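Local coordinates for lamina-associated polypeptide 2 isoforms alpha/zeta (Mus musculus, PDB 2V0X), which forms a homodimer through this C-terminal domain and, as a lamina-associated, DNA-binding chromosomal protein of the nucleus, probably helps link chromatin with A-type lamins, at residues R52-V57 against V177-C182; C59-S64 against L121-H126. The protein carries 2 engineered substitutions. All blocks are in the same frame, centred on the assembly; numbering follows the deposited sequence.

Contact 1: R52-V57 against V177-C182; sequences RQLPSV and VRMSAC
L54 and C182 are the residues whose CA atoms come nearest, 7.2 Å apart (L54 CA to C182 CA). Loop 52-57 is stretched out from Q53 to S56, with backbone angles near those of a polyproline II chain. Segment 177-182 is a piece of the long helix 152-196. The CB atoms of L54 and P55 point toward this helix.

L54 makes the tightest touch. Its CD2 methyl presses on the C182 side chain, 3.4 Å from C182 CB and 3.8 Å from C182 SG. The first distance is short for two carbons. P55 touches M179, a selenomethionine, through one ring carbon, P55 CG, 4.0 Å from M179 SE; the two side chains run past each other in opposite directions. The M179 chain bends at chi2 (-45°) and chi3 (-48°). This brings its selenium and CE methyl round to the loop, with CE 4.4 Å from L54 CD2. L54 and M179 also both rest on A116 of helix 100-146. At the start of segment 52-57, R52 forms a salt bridge with E46 of helix 35-46.

No hydrogen bond joins the two segments. The contact is apolar and depends on shape more than on bond direction.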
ATOM      1  N   ARG B  52       8.913   4.022 -13.317  1.00 48.02           N
ATOM      2  CA  ARG B  52       9.607   2.741 -13.421  1.00 51.79           C
ATOM      3  C   ARG B  52       8.687   1.564 -13.094  1.00 50.02           C
ATOM      4  O   ARG B  52       7.714   1.697 -12.353  1.00 50.62           O
ATOM      5  CB  ARG B  52      10.847   2.735 -12.507  1.00 60.07           C
ATOM      6  CG  ARG B  52      11.335   1.351 -12.061  1.00 70.33           C
ATOM      7  CD  ARG B  52      12.784   1.360 -11.561  1.00 66.48           C
ATOM      8  NE  ARG B  52      13.126   2.544 -10.770  1.00 61.52           N
ATOM      9  CZ  ARG B  52      12.672   2.806  -9.546  1.00 57.71           C
ATOM     10  NH1 ARG B  52      11.836   1.969  -8.936  1.00 45.11           N
ATOM     11  NH2 ARG B  52      13.068   3.912  -8.924  1.00 61.20           N
ATOM     12  N   GLN B  53       8.985   0.428 -13.705  1.00 48.93           N
ATOM     13  CA  GLN B  53       8.221  -0.796 -13.519  1.00 48.90           C
ATOM     14  C   GLN B  53       8.332  -1.270 -12.072  1.00 47.69           C
ATOM     15  O   GLN B  53       9.385  -1.145 -11.448  1.00 49.73           O
ATOM     16  CB  GLN B  53       8.762  -1.864 -14.468  1.00 50.90           C
ATOM     17  CG  GLN B  53       7.894  -3.077 -14.633  1.00 56.72           C
ATOM     18  CD  GLN B  53       8.264  -3.859 -15.872  1.00 59.83           C
ATOM     19  OE1 GLN B  53       7.458  -4.003 -16.795  1.00 64.46           O
ATOM     20  NE2 GLN B  53       9.502  -4.328 -15.925  1.00 64.99           N
ATOM     21  N   LEU B  54       7.252  -1.840 -11.560  1.00 43.89           N
ATOM     22  CA  LEU B  54       7.211  -2.327 -10.188  1.00 43.63           C
ATOM     23  C   LEU B  54       7.863  -3.690  -9.964  1.00 41.41           C
ATOM     24  O   LEU B  54       7.714  -4.591 -10.783  1.00 42.11           O
ATOM     25  CB  LEU B  54       5.756  -2.408  -9.735  1.00 45.37           C
ATOM     26  CG  LEU B  54       5.012  -1.068  -9.735  1.00 49.36           C
ATOM     27  CD1 LEU B  54       3.546  -1.280  -9.451  1.00 50.80           C
ATOM     28  CD2 LEU B  54       5.637  -0.155  -8.719  1.00 49.45           C
ATOM     29  N   PRO B  55       8.616  -3.852  -8.861  1.00 37.97           N
ATOM     30  CA  PRO B  55       9.252  -5.152  -8.583  1.00 35.79           C
ATOM     31  C   PRO B  55       8.172  -6.201  -8.300  1.00 33.97           C
ATOM     32  O   PRO B  55       7.092  -5.880  -7.790  1.00 33.28           O
ATOM     33  CB  PRO B  55      10.094  -4.870  -7.337  1.00 35.29           C
ATOM     34  CG  PRO B  55       9.394  -3.736  -6.690  1.00 36.10           C
ATOM     35  CD  PRO B  55       9.035  -2.851  -7.866  1.00 36.76           C
ATOM     36  N   SER B  56       8.453  -7.443  -8.659  1.00 31.86           N
ATOM     37  CA  SER B  56       7.513  -8.533  -8.465  1.00 32.59           C
ATOM     38  C   SER B  56       7.542  -9.085  -7.037  1.00 38.50           C
ATOM     39  O   SER B  56       8.568  -9.047  -6.355  1.00 40.63           O
ATOM     40  CB  SER B  56       7.834  -9.663  -9.458  1.00 27.83           C
ATOM     41  OG  SER B  56       6.958 -10.764  -9.299  1.00 35.74           O
ATOM     42  N   VAL B  57       6.397  -9.584  -6.589  1.00 38.51           N
ATOM     43  CA  VAL B  57       6.283 -10.183  -5.259  1.00 35.87           C
ATOM     44  C   VAL B  57       5.839 -11.635  -5.422  1.00 34.15           C
ATOM     45  O   VAL B  57       5.719 -12.355  -4.441  1.00 36.38           O
ATOM     46  CB  VAL B  57       5.223  -9.454  -4.375  1.00 35.94           C
ATOM     47  CG1 VAL B  57       5.743  -8.123  -3.876  1.00 35.17           C
ATOM     48  CG2 VAL B  57       3.944  -9.276  -5.142  1.00 36.81           C
ATOM     49  N   VAL B 177       6.840  -1.096   2.815  1.00 23.87           N
ATOM     50  CA  VAL B 177       7.266   0.305   2.741  1.00 25.03           C
ATOM     51  C   VAL B 177       7.689   0.611   1.289  1.00 25.30           C
ATOM     52  O   VAL B 177       7.354   1.654   0.735  1.00 25.78           O
ATOM     53  CB  VAL B 177       8.467   0.577   3.718  1.00 25.03           C
ATOM     54  CG1 VAL B 177       9.138   1.951   3.419  1.00 24.53           C
ATOM     55  CG2 VAL B 177       7.980   0.578   5.175  1.00 24.15           C
ATOM     56  N   ARG B 178       8.422  -0.317   0.685  1.00 27.27           N
ATOM     57  CA  ARG B 178       8.880  -0.170  -0.704  1.00 28.54           C
ATOM     58  C   ARG B 178       7.695  -0.077  -1.678  1.00 26.75           C
ATOM     59  O   ARG B 178       7.649   0.807  -2.533  1.00 28.20           O
ATOM     60  CB  ARG B 178       9.795  -1.350  -1.095  1.00 32.00           C
ATOM     61  CG  ARG B 178      10.362  -1.240  -2.507  1.00 50.61           C
ATOM     62  CD  ARG B 178      11.578  -2.126  -2.705  1.00 73.12           C
ATOM     63  NE  ARG B 178      12.687  -1.719  -1.846  1.00 84.80           N
ATOM     64  CZ  ARG B 178      13.443  -2.562  -1.149  1.00 83.26           C
ATOM     65  NH1 ARG B 178      13.215  -3.870  -1.200  1.00 68.19           N
ATOM     66  NH2 ARG B 178      14.440  -2.093  -0.405  1.00 87.08           N
HETATM   67  N   MSE B 179       6.747  -1.001  -1.555  1.00 27.08           N
HETATM   68  CA  MSE B 179       5.562  -0.994  -2.408  1.00 28.17           C
HETATM   69  C   MSE B 179       4.761   0.302  -2.252  1.00 27.34           C
HETATM   70  O   MSE B 179       4.265   0.857  -3.246  1.00 27.77           O
HETATM   71  CB  MSE B 179       4.674  -2.214  -2.136  1.00 31.39           C
HETATM   72  CG  MSE B 179       5.283  -3.571  -2.549  1.00 37.21           C
HETATM   73 SE   MSE B 179       6.117  -3.568  -4.339  1.00 45.29          SE
HETATM   74  CE  MSE B 179       4.744  -2.726  -5.319  1.00 46.49           C
ATOM     75  N   SER B 180       4.646   0.790  -1.014  1.00 27.92           N
ATOM     76  CA  SER B 180       3.929   2.034  -0.728  1.00 27.19           C
ATOM     77  C   SER B 180       4.634   3.231  -1.376  1.00 26.92           C
ATOM     78  O   SER B 180       3.981   4.127  -1.899  1.00 30.25           O
ATOM     79  CB  SER B 180       3.824   2.275   0.789  1.00 30.55           C
ATOM     80  OG  SER B 180       2.984   1.313   1.413  1.00 38.90           O
ATOM     81  N   ALA B 181       5.963   3.228  -1.339  1.00 23.97           N
ATOM     82  CA  ALA B 181       6.749   4.309  -1.919  1.00 22.75           C
ATOM     83  C   ALA B 181       6.547   4.344  -3.431  1.00 24.65           C
ATOM     84  O   ALA B 181       6.404   5.421  -4.008  1.00 26.98           O
ATOM     85  CB  ALA B 181       8.238   4.160  -1.573  1.00 22.14           C
ATOM     86  N   CYS B 182       6.447   3.171  -4.046  1.00 29.27           N
ATOM     87  CA  CYS B 182       6.241   3.058  -5.490  1.00 31.49           C
ATOM     88  C   CYS B 182       4.875   3.620  -5.856  1.00 30.47           C
ATOM     89  O   CYS B 182       4.739   4.354  -6.839  1.00 31.92           O
ATOM     90  CB  CYS B 182       6.339   1.591  -5.937  1.00 33.26           C
ATOM     91  SG  CYS B 182       8.034   0.900  -5.971  1.00 34.90           S
TER

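Contact 2: C59-S64 against L121-H126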
ATOM      1  N   CYS B  59       7.357 -14.399  -6.314  1.00 38.63           N
ATOM      2  CA  CYS B  59       8.213 -15.448  -5.754  1.00 42.39           C
ATOM      3  C   CYS B  59       8.338 -15.390  -4.252  1.00 38.71           C
ATOM      4  O   CYS B  59       8.428 -16.423  -3.591  1.00 39.06           O
ATOM      5  CB  CYS B  59       9.633 -15.401  -6.334  1.00 45.36           C
ATOM      6  SG  CYS B  59       9.716 -15.912  -8.035  1.00 47.39           S
ATOM      7  N   ARG B  60       8.428 -14.179  -3.727  1.00 34.13           N
ATOM      8  CA  ARG B  60       8.606 -14.001  -2.303  1.00 35.18           C
ATOM      9  C   ARG B  60       7.316 -14.051  -1.491  1.00 34.01           C
ATOM     10  O   ARG B  60       7.307 -14.527  -0.360  1.00 35.24           O
ATOM     11  CB  ARG B  60       9.393 -12.707  -2.047  1.00 46.06           C
ATOM     12  CG  ARG B  60      10.853 -12.814  -2.506  1.00 62.11           C
ATOM     13  CD  ARG B  60      11.547 -11.462  -2.657  1.00 68.41           C
ATOM     14  NE  ARG B  60      13.004 -11.590  -2.539  1.00 85.19           N
ATOM     15  CZ  ARG B  60      13.830 -11.965  -3.517  1.00 74.17           C
ATOM     16  NH1 ARG B  60      13.369 -12.260  -4.721  1.00 66.56           N
ATOM     17  NH2 ARG B  60      15.130 -12.052  -3.286  1.00 75.09           N
ATOM     18  N   TYR B  61       6.214 -13.633  -2.096  1.00 30.99           N
ATOM     19  CA  TYR B  61       4.938 -13.627  -1.401  1.00 27.76           C
ATOM     20  C   TYR B  61       3.840 -14.187  -2.282  1.00 29.76           C
ATOM     21  O   TYR B  61       2.845 -13.511  -2.555  1.00 29.55           O
ATOM     22  CB  TYR B  61       4.615 -12.190  -0.989  1.00 24.26           C
ATOM     23  CG  TYR B  61       5.709 -11.591  -0.136  1.00 21.20           C
ATOM     24  CD1 TYR B  61       6.637 -10.711  -0.678  1.00 19.84           C
ATOM     25  CD2 TYR B  61       5.805 -11.903   1.222  1.00 20.05           C
ATOM     26  CE1 TYR B  61       7.628 -10.137   0.113  1.00 23.27           C
ATOM     27  CE2 TYR B  61       6.796 -11.339   2.016  1.00 18.64           C
ATOM     28  CZ  TYR B  61       7.695 -10.458   1.460  1.00 24.35           C
ATOM     29  OH  TYR B  61       8.650  -9.875   2.265  1.00 26.50           O
ATOM     30  N   PRO B  62       3.970 -15.468  -2.671  1.00 33.62           N
ATOM     31  CA  PRO B  62       3.007 -16.159  -3.528  1.00 36.86           C
ATOM     32  C   PRO B  62       1.606 -16.287  -2.914  1.00 38.34           C
ATOM     33  O   PRO B  62       1.444 -16.546  -1.717  1.00 37.16           O
ATOM     34  CB  PRO B  62       3.658 -17.531  -3.717  1.00 38.42           C
ATOM     35  CG  PRO B  62       4.306 -17.753  -2.383  1.00 37.69           C
ATOM     36  CD  PRO B  62       4.959 -16.421  -2.128  1.00 35.27           C
ATOM     37  N   VAL B  63       0.596 -16.128  -3.758  1.00 40.14           N
ATOM     38  CA  VAL B  63      -0.781 -16.241  -3.324  1.00 41.64           C
ATOM     39  C   VAL B  63      -1.537 -17.071  -4.365  1.00 44.18           C
ATOM     40  O   VAL B  63      -1.167 -17.092  -5.545  1.00 46.51           O
ATOM     41  CB  VAL B  63      -1.422 -14.849  -3.128  1.00 41.33           C
ATOM     42  CG1 VAL B  63      -2.925 -14.974  -2.905  1.00 41.38           C
ATOM     43  CG2 VAL B  63      -0.791 -14.152  -1.911  1.00 41.74           C
ATOM     44  N   SER B  64      -2.561 -17.785  -3.914  1.00 45.06           N
ATOM     45  CA  SER B  64      -3.363 -18.624  -4.781  1.00 48.97           C
ATOM     46  C   SER B  64      -4.854 -18.425  -4.543  1.00 47.39           C
ATOM     47  O   SER B  64      -5.265 -17.846  -3.524  1.00 47.40           O
ATOM     48  CB  SER B  64      -3.015 -20.101  -4.549  1.00 60.61           C
ATOM     49  OG  SER B  64      -1.649 -20.362  -4.831  1.00 75.17           O
ATOM     50  N   LEU B 121      -0.725  -5.787  -0.589  1.00 22.56           N
ATOM     51  CA  LEU B 121      -1.790  -6.628  -0.054  1.00 22.49           C
ATOM     52  C   LEU B 121      -1.276  -8.072   0.054  1.00 21.05           C
ATOM     53  O   LEU B 121      -1.518  -8.745   1.066  1.00 21.77           O
ATOM     54  CB  LEU B 121      -3.005  -6.550  -0.984  1.00 25.02           C
ATOM     55  CG  LEU B 121      -4.426  -7.064  -0.757  1.00 27.54           C
ATOM     56  CD1 LEU B 121      -4.444  -8.471  -0.227  1.00 28.16           C
ATOM     57  CD2 LEU B 121      -5.167  -6.135   0.149  1.00 33.77           C
ATOM     58  N   GLN B 122      -0.574  -8.557  -0.975  1.00 20.85           N
ATOM     59  CA  GLN B 122      -0.036  -9.925  -0.926  1.00 22.23           C
ATOM     60  C   GLN B 122       0.934 -10.070   0.230  1.00 23.45           C
ATOM     61  O   GLN B 122       0.980 -11.098   0.880  1.00 27.37           O
ATOM     62  CB  GLN B 122       0.712 -10.305  -2.216  1.00 18.04           C
ATOM     63  CG  GLN B 122      -0.210 -10.719  -3.332  1.00 24.68           C
ATOM     64  CD  GLN B 122       0.554 -11.068  -4.588  1.00 29.30           C
ATOM     65  OE1 GLN B 122       1.395 -11.976  -4.596  1.00 36.27           O
ATOM     66  NE2 GLN B 122       0.284 -10.341  -5.650  1.00 34.93           N
ATOM     67  N   ILE B 123       1.774  -9.070   0.412  1.00 22.85           N
ATOM     68  CA  ILE B 123       2.739  -9.080   1.497  1.00 22.77           C
ATOM     69  C   ILE B 123       1.971  -9.070   2.831  1.00 28.02           C
ATOM     70  O   ILE B 123       2.242  -9.883   3.712  1.00 33.99           O
ATOM     71  CB  ILE B 123       3.662  -7.832   1.424  1.00 19.93           C
ATOM     72  CG1 ILE B 123       4.494  -7.874   0.141  1.00 20.40           C
ATOM     73  CG2 ILE B 123       4.599  -7.788   2.648  1.00 17.96           C
ATOM     74  CD1 ILE B 123       5.286  -6.566  -0.146  1.00 19.96           C
ATOM     75  N   ALA B 124       0.988  -8.178   2.961  1.00 28.70           N
ATOM     76  CA  ALA B 124       0.211  -8.088   4.208  1.00 28.01           C
ATOM     77  C   ALA B 124      -0.443  -9.402   4.560  1.00 28.48           C
ATOM     78  O   ALA B 124      -0.491  -9.775   5.741  1.00 29.16           O
ATOM     79  CB  ALA B 124      -0.843  -6.973   4.143  1.00 27.31           C
ATOM     80  N   ALA B 125      -0.986 -10.078   3.543  1.00 28.28           N
ATOM     81  CA  ALA B 125      -1.631 -11.379   3.724  1.00 28.59           C
ATOM     82  C   ALA B 125      -0.644 -12.359   4.354  1.00 31.29           C
ATOM     83  O   ALA B 125      -0.992 -13.111   5.264  1.00 35.81           O
ATOM     84  CB  ALA B 125      -2.133 -11.933   2.369  1.00 27.70           C
ATOM     85  N   HIS B 126       0.585 -12.363   3.853  1.00 30.20           N
ATOM     86  CA  HIS B 126       1.603 -13.252   4.402  1.00 29.10           C
ATOM     87  C   HIS B 126       1.946 -12.828   5.819  1.00 29.78           C
ATOM     88  O   HIS B 126       2.119 -13.664   6.694  1.00 32.47           O
ATOM     89  CB  HIS B 126       2.853 -13.270   3.521  1.00 28.90           C
ATOM     90  CG  HIS B 126       2.729 -14.185   2.350  1.00 30.10           C
ATOM     91  ND1 HIS B 126       3.256 -15.462   2.344  1.00 31.22           N
ATOM     92  CD2 HIS B 126       2.070 -14.047   1.174  1.00 30.08           C
ATOM     93  CE1 HIS B 126       2.919 -16.072   1.220  1.00 30.58           C
ATOM     94  NE2 HIS B 126       2.202 -15.234   0.495  1.00 30.28           N
TER
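Y61 and H126 bury the most surface here and meet as a T-shaped pair. The edge of the Y61 ring is turned toward the face of the H126 ring. The ring centroids are 5.8 Å apart and the planes stand at 70°. Y61 CB also lies off-centre over the H126 ring, in a CH-pi contact. I123 covers one face of the tyrosine: I123 CG1 lies 3.9 Å from the centroid of the Y61 ring, shifted toward its CD1 side. The far end of Y61 is held separately, as its OH bonds to D175 of helix 152-196.

H126 also makes a hydrogen bond to the loop. H126 NE2 donates to P62 O at 2.7 Å, with an N-H...O angle of 151°. The oxygen lies in the imidazole plane, but NE2 stands above the carbonyl plane. With chi1 at -82°, the ring leaves the helix beside its own backbone N and reaches the loop. A leucine here would probably leave P62 O without this donor and the Y61 edge without an aromatic face to meet. V63 adds an apolar touch, with V63 CG2 3.8 Å from Q122 CG.

The loop 59-64 thus lies on helix 100-146. Y168 of helix 152-196 touches both Y61 and H126, V63 reaches A68 of helix 66-72, and F33 of the second subunit stacks on H126.

Both contacts fix parts of one loop, between helices 35-46 and 66-72, to the pair of long helices. Contact 1 uses helix 152-196, contact 2 the preceding helix 100-146. Both segments of contact 2 fall, in sequence, between the two segments of contact 1. Contact 1 is nearer the centre of the chain. Both are partly buried: in contact 1 on the helix side, in contact 2 also through Y61 of the loop. Contact 1 is wholly apolar, while contact 2 adds aromatic and hydrogen-bonded chemistry. They meet where M179 CG packs 3.8 Å from I123 CD1. In contact 2 H126 itself meets the second subunit; in contact 1 V177 and S180 do, consistent with a dimerization domain.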